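Local atomic coordinates of leucyl aminopeptidase (Trypanosoma brucei brucei, PDB entry 5NTD), a protein that probably removes amino acids, leucine among them, from the N-termini of peptides as a hexameric, metal-dependent M17 aminopeptidase that is inhibited by bestatin. Residues G[366-371]-G[459-464]. Sequence-based numbering, arbitrary orientation.
Sequences EVINTD and DMTNLM. With MN (manganese (II) ion), chain B; BES (2-(3-amino-2-hydroxy-4-phenyl-butyrylamino)-4-methyl-pentanoic acid), chain C.
Glu366 and Thr461 form a short parallel beta bridge at the edge of a small three-stranded mixed sheet of the catalytic domain, and beyond it the side chain of Asn462 takes over the pairing as 366-371 runs on toward the manganese. In the bridge Glu366 N donates to Met460 O (2.8 Å), and Asn462 N returns a longer, more bent bond to Glu366 O. Where the strands end, the amide of Asn462 replaces a backbone partner. Its CG sits between the backbone N and carbonyl carbon (chi1 81°), which brings OD1 to Ile368 N at 2.9 Å, with a weak second bond from Asn369 N. On the other branch, ND2 donates almost straight to Asn369 O (2.9 Å, 169° at the hydrogen) and also to Ala372 O, so both ends of the amide are engaged and its flip is fixed. CG1 of Ile368 reaches Thr461 CB at 3.5 Å across an oblique approach, and the side chain of Leu463 meets Ile368 CB nearly at a right angle. Asn369 OD1 accepts from Asp371 N in an Asx turn, leading directly to Asp371, whose O and OD1 both bind manganese. Leu463 CD1 packs on bestatin C16 (3.6 Å), and the Asn369 amide borders the same methyl, so the contact lines part of the inhibitor's leucyl pocket. Strand 364-366 lies between 356-358 and 460-461; Asn462 also packs against Phe478 of helix 471-480 and Ile376 of helix 374-387.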
loop_
_atom_site.group_PDB
_atom_site.type_symbol
_atom_site.label_atom_id
_atom_site.label_comp_id
_atom_site.label_asym_id
_atom_site.label_seq_id
_atom_site.Cartn_x
_atom_site.Cartn_y
_atom_site.Cartn_z
ATOM N N GLU G 366 9.990 -26.235 3.422
ATOM C CA GLU G 366 10.209 -24.965 4.113
ATOM C C GLU G 366 9.024 -24.041 3.789
ATOM O O GLU G 366 8.764 -23.730 2.638
ATOM C CB GLU G 366 11.484 -24.307 3.663
ATOM C CG GLU G 366 11.737 -22.959 4.356
ATOM C CD GLU G 366 13.020 -22.273 3.925
ATOM O OE1 GLU G 366 13.643 -22.636 2.911
ATOM O OE2 GLU G 366 13.443 -21.374 4.669
ATOM N N VAL G 367 8.318 -23.613 4.810
ATOM C CA VAL G 367 7.150 -22.763 4.640
ATOM C C VAL G 367 7.597 -21.295 4.498
ATOM O O VAL G 367 7.979 -20.654 5.447
ATOM C CB VAL G 367 6.173 -22.877 5.795
ATOM C CG1 VAL G 367 4.945 -21.999 5.574
ATOM C CG2 VAL G 367 5.738 -24.326 5.944
ATOM N N ILE G 368 7.522 -20.794 3.281
ATOM C CA ILE G 368 7.821 -19.399 2.943
ATOM C C ILE G 368 6.620 -18.535 3.257
ATOM O O ILE G 368 6.743 -17.421 3.739
ATOM C CB ILE G 368 8.125 -19.237 1.442
ATOM C CG1 ILE G 368 9.301 -20.105 1.021
ATOM C CG2 ILE G 368 8.415 -17.780 1.063
ATOM C CD1 ILE G 368 10.570 -19.884 1.819
ATOM N N ASN G 369 5.448 -19.077 2.992
ATOM C CA ASN G 369 4.191 -18.349 3.178
ATOM C C ASN G 369 3.074 -19.297 3.592
ATOM O O ASN G 369 2.707 -20.195 2.862
ATOM C CB ASN G 369 3.825 -17.617 1.900
ATOM C CG ASN G 369 2.699 -16.629 2.090
ATOM O OD1 ASN G 369 1.623 -16.977 2.568
ATOM N ND2 ASN G 369 2.919 -15.398 1.673
ATOM N N THR G 370 2.501 -19.043 4.757
ATOM C CA THR G 370 1.469 -19.914 5.330
ATOM C C THR G 370 0.163 -19.872 4.574
ATOM O O THR G 370 -0.702 -20.722 4.783
ATOM C CB THR G 370 1.156 -19.574 6.798
ATOM O OG1 THR G 370 0.744 -18.217 6.911
ATOM C CG2 THR G 370 2.405 -19.833 7.682
ATOM N N ASP G 371 -0.006 -18.851 3.749
ATOM C CA ASP G 371 -1.242 -18.679 2.940
ATOM C C ASP G 371 -1.252 -19.506 1.655
ATOM O O ASP G 371 -2.314 -19.620 0.964
ATOM C CB ASP G 371 -1.514 -17.220 2.614
ATOM C CG ASP G 371 -2.932 -16.975 2.207
ATOM O OD1 ASP G 371 -3.833 -17.905 2.297
ATOM O OD2 ASP G 371 -3.145 -15.865 1.702
ATOM N N ASP G 459 14.005 -29.867 1.463
ATOM C CA ASP G 459 13.940 -30.402 0.083
ATOM C C ASP G 459 13.331 -29.395 -0.880
ATOM O O ASP G 459 13.771 -29.261 -1.990
ATOM C CB ASP G 459 13.154 -31.701 0.010
ATOM C CG ASP G 459 13.835 -32.824 0.729
ATOM O OD1 ASP G 459 15.067 -32.934 0.645
ATOM O OD2 ASP G 459 13.125 -33.585 1.410
ATOM N N MET G 460 12.348 -28.672 -0.413
ATOM C CA MET G 460 11.697 -27.635 -1.217
ATOM C C MET G 460 11.057 -26.568 -0.346
ATOM O O MET G 460 10.826 -26.761 0.852
ATOM C CB MET G 460 10.623 -28.254 -2.115
ATOM C CG MET G 460 9.405 -28.767 -1.336
ATOM S SD MET G 460 8.323 -29.832 -2.319
ATOM C CE MET G 460 9.297 -31.322 -2.348
ATOM N N THR G 461 10.732 -25.443 -0.972
ATOM C CA THR G 461 9.821 -24.449 -0.355
ATOM C C THR G 461 8.370 -24.759 -0.780
ATOM O O THR G 461 8.131 -25.616 -1.612
ATOM C CB THR G 461 10.142 -23.022 -0.801
ATOM O OG1 THR G 461 9.873 -22.908 -2.204
ATOM C CG2 THR G 461 11.617 -22.683 -0.529
ATOM N N ASN G 462 7.421 -24.077 -0.164
ATOM C CA ASN G 462 6.026 -24.109 -0.597
ATOM C C ASN G 462 5.593 -22.940 -1.480
ATOM O O ASN G 462 4.417 -22.771 -1.750
ATOM C CB ASN G 462 5.086 -24.208 0.595
ATOM C CG ASN G 462 4.833 -22.886 1.253
ATOM O OD1 ASN G 462 5.743 -22.064 1.423
ATOM N ND2 ASN G 462 3.602 -22.685 1.695
ATOM N N LEU G 463 6.537 -22.108 -1.873
ATOM C CA LEU G 463 6.217 -20.940 -2.668
ATOM C C LEU G 463 7.319 -20.610 -3.622
ATOM O O LEU G 463 8.483 -20.616 -3.291
ATOM C CB LEU G 463 5.938 -19.726 -1.789
ATOM C CG LEU G 463 5.341 -18.494 -2.504
ATOM C CD1 LEU G 463 3.906 -18.760 -2.900
ATOM C CD2 LEU G 463 5.385 -17.244 -1.655
ATOM N N MET G 464 6.915 -20.238 -4.812
ATOM C CA MET G 464 7.848 -19.859 -5.904
ATOM C C MET G 464 8.680 -18.628 -5.530
ATOM O O MET G 464 8.164 -17.685 -4.992
ATOM C CB MET G 464 7.104 -19.535 -7.185
ATOM C CG MET G 464 6.150 -20.618 -7.651
ATOM S SD MET G 464 4.567 -19.824 -8.055
ATOM C CE MET G 464 3.911 -19.924 -6.360
HETATM MN MN MN B . -4.282 -19.564 1.374
HETATM N N2 BES C . -7.424 -20.382 -1.090
HETATM C C1 BES C . -6.497 -19.429 -1.697
HETATM C C6 BES C . -6.697 -19.263 -3.224
HETATM C C7 BES C . -7.784 -18.334 -3.689
HETATM C C8 BES C . -9.096 -18.772 -3.798
HETATM C C12 BES C . -7.487 -17.033 -4.074
HETATM C C9 BES C . -10.100 -17.915 -4.240
HETATM C C11 BES C . -8.498 -16.165 -4.516
HETATM C C10 BES C . -9.806 -16.600 -4.593
HETATM C C2 BES C . -5.077 -19.928 -1.354
HETATM O O2 BES C . -4.987 -20.665 -0.096
HETATM C C3 BES C . -4.188 -18.726 -1.227
HETATM O O3 BES C . -4.159 -18.237 -0.073
HETATM N N1 BES C . -3.533 -18.409 -2.355
HETATM C C4 BES C . -2.620 -17.316 -2.511
HETATM C C13 BES C . -1.180 -17.737 -2.234
HETATM C C14 BES C . -0.208 -16.581 -2.005
HETATM C C15 BES C . -0.658 -15.467 -1.068
HETATM C C16 BES C . 1.080 -17.117 -1.429
HETATM C C5 BES C . -2.658 -16.784 -3.903
HETATM O O1 BES C . -2.609 -15.562 -4.044
HETATM O O4 BES C . -2.723 -17.560 -4.861
#